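Local coordinates for protein iron-containing alcohol dehydrogenase (Ralstonia eutropha, PDB 3JZD) that probably catalyses the NAD(P)H-dependent reduction of maleylacetate to 3-oxoadipate in the breakdown of aromatic compounds, working as a homodimer, at residues G113-A118 with L149-I154; D187-M192 with G235-A240; I200-A205 with C223-W228; L241-C246 with E259-V264; L269-A274 with R337-E342. One frame throughout, in Å; residues are numbered along the deposited sequence. Where two conformers were deposited one is given.

How the interactions relate
Interaction 1 joins strands 116-120 and 152-155 in the parallel sheet of the nucleotide-binding, N-terminal part of the chain. The other four follow it in the helical C-terminal part. Interactions 2 and 3 share helices 190-212 and 217-236, with interaction 3 nested inside the loop that interaction 2 closes, their centres about 17 Å apart; both reach the second subunit. Interaction 4 adjoins interaction 2 in sequence and shares helix 257-272 with interaction 5, which it touches through Leu241. Interactions 1 and 5 are farthest apart, about 37 Å between centres. NAD lies between the two parts, and interaction 4 comes near it, with the His261 side chain about 6 Å away.

Interaction 1: G113-A118 with L149-I154; sequences GMPIVA and LPRTVI
Strands 116-120 and 152-155 pair in the parallel, Rossmann-like sheet of the N-terminal domain, where Val117 lies opposite Thr152 and Ala118 opposite Val153. Ala118 is gripped on both backbone sides: its N donates to Thr152 O at 2.8 Å, and its O accepts from Ile154 N. One step earlier Ile116 O takes the N-H of Arg151 in a more bent bond (136°). A water accepts from Ile116 N and donates to Leu149 O, joining the segments ahead of the direct strand pairing.

From the start of the second strand Arg151 sends out a long side chain. Its CB lies near Ile116 O, and CG rests on Pro115 CB at 3.7 Å. A bend at chi2 (-66°) then turns the chain back along 113-115, which brings the guanidinium over the proline: CZ and NH1 lie against Pro115 CB (NH1 at 3.8 Å), which sits beneath one face, off toward the rim. NH2 reaches farthest, to 3.5 Å from Gly113 O, near the guanidinium plane. The compact, rigid proline ring offers CB and CA as an apolar support; Gly113, with positive phi, ends the preceding helix.

Ala118 CB leaves room for the Pro150 ring, and on the Val117 face CG1 of Val117 meets Ile154 CD1 at 3.8 Å. At the polar tip, a second water accepts from Arg151 NH2 at 2.9 Å and donates to Met114 O.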
# COMPACT_ATOMS: atom_id res chain seq x y z
N GLY A 113 20.97 10.34 12.38
CA GLY A 113 20.80 9.85 11.04
C GLY A 113 20.85 8.34 10.93
O GLY A 113 20.49 7.81 9.88
N MSE A 114 21.20 7.62 12.01
CA MSE A 114 21.33 6.15 11.92
C MSE A 114 20.00 5.43 11.64
O MSE A 114 18.94 5.86 12.07
CB MSE A 114 21.95 5.56 13.18
CG MSE A 114 21.04 5.50 14.40
SE MSE A 114 22.01 4.61 15.86
CE MSE A 114 23.38 5.96 16.13
N PRO A 115 20.07 4.32 10.91
CA PRO A 115 18.85 3.58 10.63
C PRO A 115 18.26 2.97 11.89
O PRO A 115 19.01 2.62 12.81
CB PRO A 115 19.33 2.45 9.71
CG PRO A 115 20.78 2.31 10.04
CD PRO A 115 21.22 3.72 10.23
N ILE A 116 16.95 2.84 11.91
CA ILE A 116 16.28 2.11 12.97
C ILE A 116 15.61 0.86 12.40
O ILE A 116 14.97 0.93 11.33
CB ILE A 116 15.07 2.90 13.57
CG1 ILE A 116 15.48 4.30 14.02
CG2 ILE A 116 14.46 2.14 14.74
CD1 ILE A 116 14.24 5.21 14.24
N VAL A 117 15.80 -0.26 13.09
CA VAL A 117 15.02 -1.48 12.86
C VAL A 117 14.03 -1.56 14.04
O VAL A 117 14.45 -1.65 15.20
CB VAL A 117 15.88 -2.76 12.84
CG1 VAL A 117 14.97 -4.05 12.76
CG2 VAL A 117 16.93 -2.69 11.75
N ALA A 118 12.74 -1.50 13.75
CA ALA A 118 11.71 -1.53 14.78
C ALA A 118 11.16 -2.94 14.92
O ALA A 118 10.86 -3.59 13.92
CB ALA A 118 10.55 -0.50 14.45
N LEU A 149 11.61 7.66 10.29
CA LEU A 149 10.89 6.50 9.80
C LEU A 149 11.83 5.25 9.83
O LEU A 149 12.88 5.24 9.21
CB LEU A 149 10.38 6.78 8.38
CG LEU A 149 9.37 5.80 7.78
CD1 LEU A 149 8.05 5.80 8.58
CD2 LEU A 149 9.14 6.10 6.29
N PRO A 150 11.47 4.22 10.61
CA PRO A 150 12.27 3.00 10.61
C PRO A 150 12.48 2.39 9.23
O PRO A 150 11.56 2.39 8.42
CB PRO A 150 11.46 2.05 11.50
CG PRO A 150 10.82 2.99 12.51
CD PRO A 150 10.41 4.16 11.63
N ARG A 151 13.69 1.94 8.94
CA ARG A 151 13.98 1.36 7.63
C ARG A 151 13.32 0.00 7.49
O ARG A 151 12.92 -0.37 6.40
CB ARG A 151 15.47 1.13 7.45
CG ARG A 151 16.34 2.34 7.59
CD ARG A 151 16.14 3.39 6.50
NE ARG A 151 16.74 4.59 7.04
CZ ARG A 151 18.04 4.91 6.99
NH1 ARG A 151 18.92 4.15 6.35
NH2 ARG A 151 18.47 6.02 7.58
N THR A 152 13.28 -0.75 8.59
CA THR A 152 12.74 -2.08 8.61
C THR A 152 11.96 -2.31 9.87
O THR A 152 12.36 -1.87 10.95
CB THR A 152 13.88 -3.11 8.48
OG1 THR A 152 14.60 -2.82 7.27
CG2 THR A 152 13.36 -4.60 8.48
N VAL A 153 10.84 -2.99 9.72
CA VAL A 153 9.97 -3.35 10.82
C VAL A 153 9.90 -4.88 10.77
O VAL A 153 9.77 -5.47 9.70
CB VAL A 153 8.60 -2.78 10.63
CG1 VAL A 153 7.68 -3.18 11.76
CG2 VAL A 153 8.66 -1.23 10.44
N ILE A 154 10.05 -5.52 11.93
CA ILE A 154 9.98 -6.93 12.07
C ILE A 154 8.81 -7.18 12.98
O ILE A 154 8.85 -6.82 14.18
CB ILE A 154 11.26 -7.50 12.72
CG1 ILE A 154 12.45 -7.23 11.82
CG2 ILE A 154 11.07 -8.99 13.07
CD1 ILE A 154 13.81 -7.69 12.42
O HOH W 1 17.30 6.73 10.14
O HOH W 2 15.58 4.59 10.21

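Interaction 2: D187-M192 with G235-A240; sequences DANPVM and GGVGMA
Val237 pushes its CG1 branch between Asp187 and Met192, meeting Met192 CG at 3.7 Å and Asp187 O at 3.5 Å. With CG1 anti to its own carbonyl carbon (chi1 -55°), the valine aims this methyl into the turn before helix 190-212. The side chains of Met192, a selenomethionine, and Val237 lie alongside each other, pointing opposite ways, and the selenium end continues toward Gly236, with SE 4.3 Å from its CA. Gly236, with no side chain, leaves that CA facing the end of residue 192.

Asp187 crosses the valine obliquely and gives the contact its polar half. OD1 accepts the N-H of Gly238 at 2.8 Å in an almost perfectly straight bond (179°), using the syn lone pair on the side of OD2. Asn189 caps the same helix start: its OD1 takes a bond from Met192 N at 2.9 Å and a weak one from Val191 N.

The contact thus joins the beginning of helix 190-212 to the end of helix 217-236, the two arms of a helical hairpin, while Pro190 and Val191 also pack against the second subunit. Because a carboxylate receives the Gly238 N-H, the bond is probably stronger than one to a neutral carbonyl, though Asp187 itself is solvent-exposed.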
# COMPACT_ATOMS: atom_id res chain seq x y z
N ASP A 187 -7.39 14.78 3.84
CA ASP A 187 -6.58 14.28 2.71
C ASP A 187 -6.73 12.77 2.53
O ASP A 187 -5.81 12.06 2.08
CB ASP A 187 -5.11 14.70 2.86
CG ASP A 187 -4.47 14.21 4.16
OD1 ASP A 187 -5.20 13.87 5.13
OD2 ASP A 187 -3.22 14.17 4.21
N ALA A 188 -7.91 12.28 2.87
CA ALA A 188 -8.27 10.91 2.69
C ALA A 188 -8.05 10.51 1.25
O ALA A 188 -8.22 11.33 0.34
CB ALA A 188 -9.75 10.72 3.04
N ASN A 189 -7.59 9.28 1.03
CA ASN A 189 -7.55 8.75 -0.33
C ASN A 189 -8.01 7.26 -0.31
O ASN A 189 -8.01 6.60 0.75
CB ASN A 189 -6.18 8.97 -0.99
CG ASN A 189 -5.12 8.08 -0.45
OD1 ASN A 189 -5.24 6.86 -0.54
ND2 ASN A 189 -4.07 8.67 0.12
N PRO A 190 -8.41 6.72 -1.50
CA PRO A 190 -8.98 5.36 -1.58
C PRO A 190 -8.08 4.24 -1.12
O PRO A 190 -8.56 3.21 -0.63
CB PRO A 190 -9.32 5.21 -3.07
CG PRO A 190 -9.42 6.63 -3.58
CD PRO A 190 -8.50 7.46 -2.77
N VAL A 191 -6.78 4.41 -1.30
CA VAL A 191 -5.86 3.36 -0.91
C VAL A 191 -5.71 3.36 0.60
O VAL A 191 -5.79 2.33 1.25
CB VAL A 191 -4.54 3.48 -1.67
CG1 VAL A 191 -3.62 2.47 -1.19
CG2 VAL A 191 -4.82 3.29 -3.22
N MSE A 192 -5.51 4.53 1.18
CA MSE A 192 -5.43 4.65 2.63
C MSE A 192 -6.77 4.16 3.27
O MSE A 192 -6.77 3.45 4.30
CB MSE A 192 -5.09 6.08 3.02
CG MSE A 192 -3.67 6.47 2.67
SE MSE A 192 -2.40 5.58 3.86
CE MSE A 192 -0.91 5.35 2.62
N GLY A 235 0.40 7.27 9.28
CA GLY A 235 1.55 7.87 8.65
C GLY A 235 1.30 8.58 7.34
O GLY A 235 2.17 9.33 6.86
N GLY A 236 0.14 8.35 6.75
CA GLY A 236 -0.16 8.87 5.43
C GLY A 236 -1.25 9.92 5.28
O GLY A 236 -1.24 10.62 4.28
N VAL A 237 -2.18 10.05 6.22
CA VAL A 237 -3.23 11.07 6.13
C VAL A 237 -3.37 11.77 7.47
O VAL A 237 -2.82 11.30 8.48
CB VAL A 237 -4.59 10.46 5.66
CG1 VAL A 237 -4.41 9.72 4.31
CG2 VAL A 237 -5.17 9.52 6.68
N GLY A 238 -4.04 12.93 7.49
CA GLY A 238 -4.19 13.73 8.69
C GLY A 238 -5.26 13.22 9.66
O GLY A 238 -6.38 12.87 9.25
N MSE A 239 -4.92 13.19 10.94
CA MSE A 239 -5.85 12.88 12.02
C MSE A 239 -6.64 14.13 12.36
O MSE A 239 -6.46 15.18 11.74
CB MSE A 239 -5.09 12.33 13.22
CG MSE A 239 -4.30 11.04 12.94
SE MSE A 239 -5.33 9.45 12.37
CE MSE A 239 -5.19 9.64 10.40
N ALA A 240 -7.54 14.05 13.33
CA ALA A 240 -8.37 15.22 13.68
C ALA A 240 -8.77 15.18 15.16
O ALA A 240 -7.94 14.88 16.02
CB ALA A 240 -9.61 15.34 12.70

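Interaction 3: I200-A205 with C223-W228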
# COMPACT_ATOMS: atom_id res chain seq x y z
N ILE A 200 -9.29 -2.07 10.59
CA ILE A 200 -10.32 -2.08 11.59
C ILE A 200 -10.90 -3.50 11.66
O ILE A 200 -11.13 -4.02 12.74
CB ILE A 200 -11.43 -0.98 11.37
CG1 ILE A 200 -10.80 0.43 11.43
CG2 ILE A 200 -12.53 -1.09 12.45
CD1 ILE A 200 -11.77 1.61 11.15
N ARG A 201 -11.10 -4.12 10.50
CA ARG A 201 -11.72 -5.42 10.45
C ARG A 201 -10.86 -6.45 11.15
O ARG A 201 -11.36 -7.28 11.91
CB ARG A 201 -11.93 -5.84 9.00
CG ARG A 201 -13.13 -6.64 8.73
CD ARG A 201 -13.20 -7.17 7.26
NE ARG A 201 -12.47 -6.36 6.25
CZ ARG A 201 -12.88 -5.21 5.69
NH1 ARG A 201 -14.06 -4.62 6.03
NH2 ARG A 201 -12.07 -4.62 4.78
N ALA A 202 -9.55 -6.39 10.90
CA ALA A 202 -8.61 -7.33 11.49
C ALA A 202 -8.59 -7.22 13.03
O ALA A 202 -8.63 -8.22 13.74
CB ALA A 202 -7.21 -7.13 10.90
N LEU A 203 -8.51 -6.01 13.53
CA LEU A 203 -8.50 -5.78 14.98
C LEU A 203 -9.83 -6.09 15.64
O LEU A 203 -9.90 -6.69 16.69
CB LEU A 203 -8.05 -4.36 15.29
CG LEU A 203 -6.54 -4.16 15.03
CD1 LEU A 203 -6.19 -2.74 14.60
CD2 LEU A 203 -5.71 -4.63 16.23
N ALA A 204 -10.91 -5.71 14.99
CA ALA A 204 -12.22 -5.96 15.52
C ALA A 204 -12.44 -7.46 15.71
O ALA A 204 -13.12 -7.84 16.65
CB ALA A 204 -13.30 -5.36 14.64
N ALA A 205 -11.88 -8.28 14.82
CA ALA A 205 -11.95 -9.72 14.96
C ALA A 205 -10.87 -10.26 15.90
O ALA A 205 -11.08 -11.24 16.61
CB ALA A 205 -11.77 -10.40 13.60
N CYS A 223 -3.97 -9.20 14.90
CA CYS A 223 -3.86 -7.86 15.52
C CYS A 223 -2.64 -7.07 15.05
O CYS A 223 -2.70 -5.89 14.78
CB CYS A 223 -3.85 -7.94 17.05
SG CYS A 223 -5.40 -8.54 17.74
N LEU A 224 -1.52 -7.74 14.91
CA LEU A 224 -0.30 -7.06 14.53
C LEU A 224 -0.46 -6.55 13.09
O LEU A 224 -0.07 -5.43 12.76
CB LEU A 224 0.87 -8.01 14.75
CG LEU A 224 2.22 -7.52 15.16
CD1 LEU A 224 2.16 -6.39 16.20
CD2 LEU A 224 3.07 -8.72 15.67
N TYR A 225 -1.05 -7.38 12.24
CA TYR A 225 -1.34 -6.98 10.85
C TYR A 225 -2.27 -5.74 10.80
O TYR A 225 -2.02 -4.79 10.07
CB TYR A 225 -2.01 -8.16 10.17
CG TYR A 225 -2.62 -7.86 8.83
CD1 TYR A 225 -1.84 -7.47 7.75
CD2 TYR A 225 -3.97 -8.04 8.63
CE1 TYR A 225 -2.42 -7.20 6.52
CE2 TYR A 225 -4.54 -7.79 7.41
CZ TYR A 225 -3.77 -7.37 6.37
OH TYR A 225 -4.39 -7.17 5.18
N GLY A 226 -3.32 -5.78 11.61
CA GLY A 226 -4.24 -4.64 11.76
C GLY A 226 -3.53 -3.40 12.24
O GLY A 226 -3.76 -2.29 11.75
N ALA A 227 -2.60 -3.59 13.17
CA ALA A 227 -1.85 -2.48 13.74
C ALA A 227 -0.97 -1.85 12.67
O ALA A 227 -0.79 -0.60 12.63
CB ALA A 227 -1.01 -2.97 14.95
N TRP A 228 -0.42 -2.70 11.80
CA TRP A 228 0.43 -2.22 10.73
C TRP A 228 -0.33 -1.36 9.73
O TRP A 228 0.13 -0.25 9.36
CB TRP A 228 1.16 -3.43 10.06
CG TRP A 228 1.83 -3.15 8.81
CD1 TRP A 228 2.50 -2.02 8.47
CD2 TRP A 228 1.92 -4.03 7.68
NE1 TRP A 228 2.99 -2.14 7.19
CE2 TRP A 228 2.65 -3.36 6.68
CE3 TRP A 228 1.44 -5.33 7.41
CZ2 TRP A 228 2.96 -3.94 5.44
CZ3 TRP A 228 1.73 -5.92 6.17
CH2 TRP A 228 2.50 -5.22 5.20
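Leu203 lays its two methyls across the backbone of helix 223-228, CD1 3.6 Å from Gly226 C and CD2 3.6 Å from Cys223 O. CD2 also meets the Cys223 side chain at CB, 3.9 Å away, so the branched end straddles about one turn of the opposite helix. A chi1 of -72° sets CG anti to the carbonyl carbon and carries the branch across the interface. One position earlier, Ala202 CB points at Gly226, lying 4.0 Å from its CA, and touches Tyr225 CD2 at 4.1 Å.

Gly226 is what permits this closeness. It presents a bare CA, on which Leu203 CG also rests at 4.0 Å, and this allows the segment axes to come within 7.8 Å. No hydrogen bond crosses the contact; small residues and apolar contact hold it, while each backbone is satisfied along its own helix.

In the next shell, the Tyr225 hydroxyl is hydrogen-bonded to Glu198, one turn before Ala202 on the first helix, which fixes the ring's polar end. Arg201 forms a salt bridge with the same Glu198.

Helices 190-212 and 217-236 form an antiparallel hairpin in the C-terminal domain, the short segments crossing at -148°. Leu203 continues onto Ala172, Ala175 and Ile176 of helix 165-182, and Tyr225 also packs against Pro190 of the second subunit.

Interaction 4: L241-C246 with E259-V264; sequences LHHKLC and ETHTIV
A cluster of three histidines joins the start of helix 241-253 to helix 257-272, near the NAD site. His242 NE2 and His261 ND1 are 2.8 Å apart and share one hydrogen bond, with the ring planes turned 62° to each other. His242 reaches across with CG anti to its backbone N (chi1 169°), a torsion that swings the imidazole off its own helix toward the second. His261 then presents an edge, offset, toward the face of His243, their centroids 5.6 Å apart. An imidazole suits this spot because it offers an apolar face and edge together with nitrogens that can donate or accept.

Cys246 lies over one face of His261. Its SG stands 3.9 Å from the ring centroid, almost on the normal, while CB comes to 3.6 Å from His261 NE2. The small, polarisable sulfur fits against both the His261 and His242 rings, and SG also packs on Val264 CB at 3.7 Å.

This all-helical C-terminal domain belongs to the iron-containing alcohol dehydrogenase family, and the two successive helices run roughly antiparallel, their segments at 134°. The segment axes pass 9.9 Å apart, a gap that the rings fill. His243 is itself fixed from elsewhere, by Glu181 and His178 on helix 165-182. Val264 CG1 packs 3.6 Å from His242 ND1 and touches Leu245 CD2, while Thr260 CG2 rests on Cys246 SG.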
# COMPACT_ATOMS: atom_id res chain seq x y z
N LEU A 241 -10.02 15.45 15.46
CA LEU A 241 -10.47 15.55 16.86
C LEU A 241 -10.01 14.47 17.83
O LEU A 241 -9.50 14.79 18.91
CB LEU A 241 -11.99 15.69 16.95
CG LEU A 241 -12.68 15.54 18.31
CD1 LEU A 241 -12.27 16.69 19.26
CD2 LEU A 241 -14.20 15.47 18.11
N HIS A 242 -10.17 13.20 17.47
CA HIS A 242 -9.85 12.17 18.42
C HIS A 242 -8.41 12.22 18.86
O HIS A 242 -8.12 12.21 20.05
CB HIS A 242 -10.17 10.78 17.89
CG HIS A 242 -9.61 9.70 18.74
ND1 HIS A 242 -10.27 9.21 19.85
CD2 HIS A 242 -8.44 9.02 18.66
CE1 HIS A 242 -9.53 8.27 20.41
NE2 HIS A 242 -8.41 8.14 19.71
N HIS A 243 -7.50 12.23 17.89
CA HIS A 243 -6.07 12.28 18.19
C HIS A 243 -5.65 13.56 18.91
O HIS A 243 -4.89 13.53 19.86
CB HIS A 243 -5.24 12.02 16.94
CG HIS A 243 -5.39 10.62 16.45
ND1 HIS A 243 -6.54 10.17 15.81
CD2 HIS A 243 -4.55 9.55 16.51
CE1 HIS A 243 -6.38 8.89 15.50
NE2 HIS A 243 -5.20 8.49 15.93
N LYS A 244 -6.20 14.69 18.50
CA LYS A 244 -5.86 15.93 19.19
C LYS A 244 -6.28 15.91 20.66
O LYS A 244 -5.52 16.31 21.56
CB LYS A 244 -6.54 17.11 18.48
CG LYS A 244 -5.96 17.40 17.12
CD LYS A 244 -4.57 18.03 17.28
CE LYS A 244 -3.85 18.30 15.96
NZ LYS A 244 -2.78 19.37 16.19
N LEU A 245 -7.50 15.46 20.91
CA LEU A 245 -8.04 15.45 22.29
C LEU A 245 -7.25 14.46 23.14
O LEU A 245 -6.94 14.73 24.29
CB LEU A 245 -9.51 15.13 22.28
CG LEU A 245 -10.37 15.38 23.54
CD1 LEU A 245 -10.33 16.83 23.99
CD2 LEU A 245 -11.80 14.98 23.25
N CYS A 246 -6.87 13.34 22.55
CA CYS A 246 -6.10 12.34 23.28
C CYS A 246 -4.76 12.91 23.63
O CYS A 246 -4.27 12.67 24.73
CB CYS A 246 -6.02 11.00 22.53
SG CYS A 246 -7.62 10.13 22.54
N GLU A 259 -5.24 3.67 26.95
CA GLU A 259 -6.53 3.73 27.63
C GLU A 259 -7.31 5.00 27.31
O GLU A 259 -8.53 4.94 27.18
CB GLU A 259 -6.36 3.60 29.14
CG GLU A 259 -5.93 2.23 29.64
CD GLU A 259 -4.48 1.85 29.36
OE1 GLU A 259 -3.63 2.74 29.07
OE2 GLU A 259 -4.21 0.61 29.41
N THR A 260 -6.62 6.13 27.18
CA THR A 260 -7.26 7.39 26.79
C THR A 260 -7.87 7.22 25.40
O THR A 260 -9.02 7.55 25.19
CB THR A 260 -6.27 8.57 26.82
OG1 THR A 260 -5.80 8.75 28.15
CG2 THR A 260 -6.89 9.88 26.35
N HIS A 261 -7.13 6.61 24.47
CA HIS A 261 -7.65 6.37 23.13
C HIS A 261 -8.91 5.53 23.19
O HIS A 261 -9.93 5.83 22.55
CB HIS A 261 -6.54 5.71 22.24
CG HIS A 261 -5.59 6.71 21.69
ND1 HIS A 261 -5.80 7.33 20.48
CD2 HIS A 261 -4.49 7.31 22.22
CE1 HIS A 261 -4.85 8.23 20.28
NE2 HIS A 261 -4.05 8.24 21.32
N THR A 262 -8.84 4.48 23.99
CA THR A 262 -9.92 3.54 24.09
C THR A 262 -11.22 4.21 24.60
O THR A 262 -12.27 4.00 24.06
CB THR A 262 -9.52 2.40 25.03
OG1 THR A 262 -8.50 1.62 24.43
CG2 THR A 262 -10.72 1.50 25.36
N ILE A 263 -11.10 5.06 25.60
CA ILE A 263 -12.24 5.74 26.20
C ILE A 263 -12.78 6.85 25.35
O ILE A 263 -13.98 6.97 25.21
CB ILE A 263 -11.84 6.30 27.60
CG1 ILE A 263 -11.54 5.09 28.55
CG2 ILE A 263 -12.94 7.24 28.14
CD1 ILE A 263 -10.60 5.40 29.80
N VAL A 264 -11.90 7.67 24.78
CA VAL A 264 -12.30 8.81 23.97
C VAL A 264 -12.88 8.44 22.58
O VAL A 264 -13.83 9.08 22.12
CB VAL A 264 -11.10 9.80 23.83
CG1 VAL A 264 -11.41 10.96 22.78
CG2 VAL A 264 -10.76 10.35 25.23

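Interaction 5: L269-A274 with R337-E342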
# COMPACT_ATOMS: atom_id res chain seq x y z
N LEU A 269 -16.00 9.91 17.95
CA LEU A 269 -16.77 9.49 16.77
C LEU A 269 -18.21 10.03 16.88
O LEU A 269 -18.74 10.56 15.91
CB LEU A 269 -16.73 7.97 16.53
CG LEU A 269 -15.33 7.39 16.19
CD1 LEU A 269 -15.37 5.92 16.10
CD2 LEU A 269 -14.73 7.98 14.90
N ALA A 270 -18.84 9.93 18.05
CA ALA A 270 -20.20 10.46 18.18
C ALA A 270 -20.25 11.97 17.81
O ALA A 270 -21.22 12.44 17.17
CB ALA A 270 -20.77 10.24 19.60
N TYR A 271 -19.21 12.71 18.18
CA TYR A 271 -19.13 14.15 17.93
C TYR A 271 -19.09 14.42 16.41
O TYR A 271 -19.74 15.32 15.91
CB TYR A 271 -17.88 14.71 18.58
CG TYR A 271 -17.75 16.19 18.52
CD1 TYR A 271 -17.27 16.83 17.38
CD2 TYR A 271 -18.06 16.99 19.63
CE1 TYR A 271 -17.12 18.21 17.32
CE2 TYR A 271 -17.92 18.39 19.58
CZ TYR A 271 -17.44 18.98 18.43
OH TYR A 271 -17.34 20.35 18.37
N ASN A 272 -18.26 13.66 15.70
CA ASN A 272 -18.10 13.84 14.27
C ASN A 272 -19.08 13.10 13.35
O ASN A 272 -19.15 13.43 12.15
CB ASN A 272 -16.67 13.45 13.88
CG ASN A 272 -15.66 14.54 14.22
OD1 ASN A 272 -16.00 15.73 14.42
ND2 ASN A 272 -14.39 14.14 14.30
N ALA A 273 -19.88 12.18 13.91
CA ALA A 273 -20.69 11.26 13.10
C ALA A 273 -21.63 11.91 12.07
O ALA A 273 -21.68 11.47 10.92
CB ALA A 273 -21.48 10.27 14.02
N ALA A 274 -22.35 12.95 12.47
CA ALA A 274 -23.30 13.62 11.59
C ALA A 274 -22.62 14.22 10.37
O ALA A 274 -23.23 14.32 9.30
CB ALA A 274 -24.09 14.73 12.33
N ARG A 337 -16.48 18.55 11.68
CA ARG A 337 -17.46 19.41 12.40
C ARG A 337 -16.66 20.47 13.24
O ARG A 337 -15.62 20.16 13.84
CB ARG A 337 -18.31 18.51 13.30
CG ARG A 337 -19.29 19.28 14.19
CD ARG A 337 -19.93 18.39 15.21
NE ARG A 337 -20.63 19.18 16.23
CZ ARG A 337 -21.24 18.66 17.28
NH1 ARG A 337 -21.24 17.36 17.46
NH2 ARG A 337 -21.87 19.41 18.15
N PRO A 338 -17.12 21.74 13.27
CA PRO A 338 -16.37 22.75 14.05
C PRO A 338 -16.16 22.36 15.51
O PRO A 338 -17.01 21.70 16.09
CB PRO A 338 -17.24 24.03 13.92
CG PRO A 338 -18.03 23.83 12.69
CD PRO A 338 -18.24 22.34 12.52
N ILE A 339 -14.99 22.69 16.06
CA ILE A 339 -14.66 22.40 17.44
C ILE A 339 -15.22 23.61 18.20
O ILE A 339 -14.82 24.73 17.95
CB ILE A 339 -13.13 22.25 17.63
CG1 ILE A 339 -12.54 21.16 16.70
CG2 ILE A 339 -12.78 21.90 19.05
CD1 ILE A 339 -13.13 19.75 16.84
N GLU A 340 -16.21 23.38 19.07
CA GLU A 340 -16.87 24.44 19.87
C GLU A 340 -16.90 24.00 21.33
O GLU A 340 -17.09 22.82 21.63
CB GLU A 340 -18.30 24.71 19.34
CG GLU A 340 -18.42 25.10 17.84
CD GLU A 340 -17.88 26.52 17.50
OE1 GLU A 340 -17.44 27.28 18.41
OE2 GLU A 340 -17.90 26.89 16.30
N ARG A 341 -16.78 24.97 22.25
CA ARG A 341 -16.70 24.70 23.71
C ARG A 341 -17.77 23.79 24.30
O ARG A 341 -17.49 22.77 24.88
CB ARG A 341 -16.75 26.00 24.54
CG ARG A 341 -16.38 25.74 26.04
CD ARG A 341 -16.81 26.84 27.01
NE ARG A 341 -18.27 26.99 27.09
CZ ARG A 341 -19.09 26.15 27.72
NH1 ARG A 341 -18.63 25.06 28.32
NH2 ARG A 341 -20.40 26.39 27.71
N GLU A 342 -19.02 24.18 24.16
CA GLU A 342 -20.07 23.42 24.78
C GLU A 342 -20.13 21.96 24.35
O GLU A 342 -20.11 21.09 25.19
CB GLU A 342 -21.44 24.11 24.63
CG GLU A 342 -22.55 23.39 25.43
CD GLU A 342 -23.98 23.90 25.14
OE1 GLU A 342 -24.27 25.10 25.41
OE2 GLU A 342 -24.83 23.06 24.71
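Tyr271 is held by 337-342 at its hydroxyl, at its backbone carbonyl and on one ring face. Its hydroxyl donates to Pro338 O at 2.7 Å, meeting a lone pair of that oxygen, and in turn accepts a weak bond from Glu340 N at 3.3 Å. Both functions of the phenol are therefore used.

Arg337 lies over the ring. Its guanidinium stacks flat, the planes 16° apart, with CZ 4.0 Å from the ring centroid in a cation-pi contact. NH1, over the ring centre, donates to Tyr271 O at 3.0 Å and an angle of 165°, and that oxygen lies in the guanidinium plane of Arg337. The chain reaches there by staying extended from CG to NE, so that CD also touches Tyr271 CE1 at 3.5 Å. The charged group thus finds a carbonyl and a pi face from the same residue.

The contact joins the end of helix 257-272, in the helical C-terminal domain, to the approach of helix 341-353, with Glu340 at its N-cap position. Tyr271 packs on Leu241 of helix 241-253, as does Ile339. Asn272 OD1 accepts from Asn335 ND2, which also donates to Arg337 O, while Asn272 ND2 bonds to Tyr184 OH.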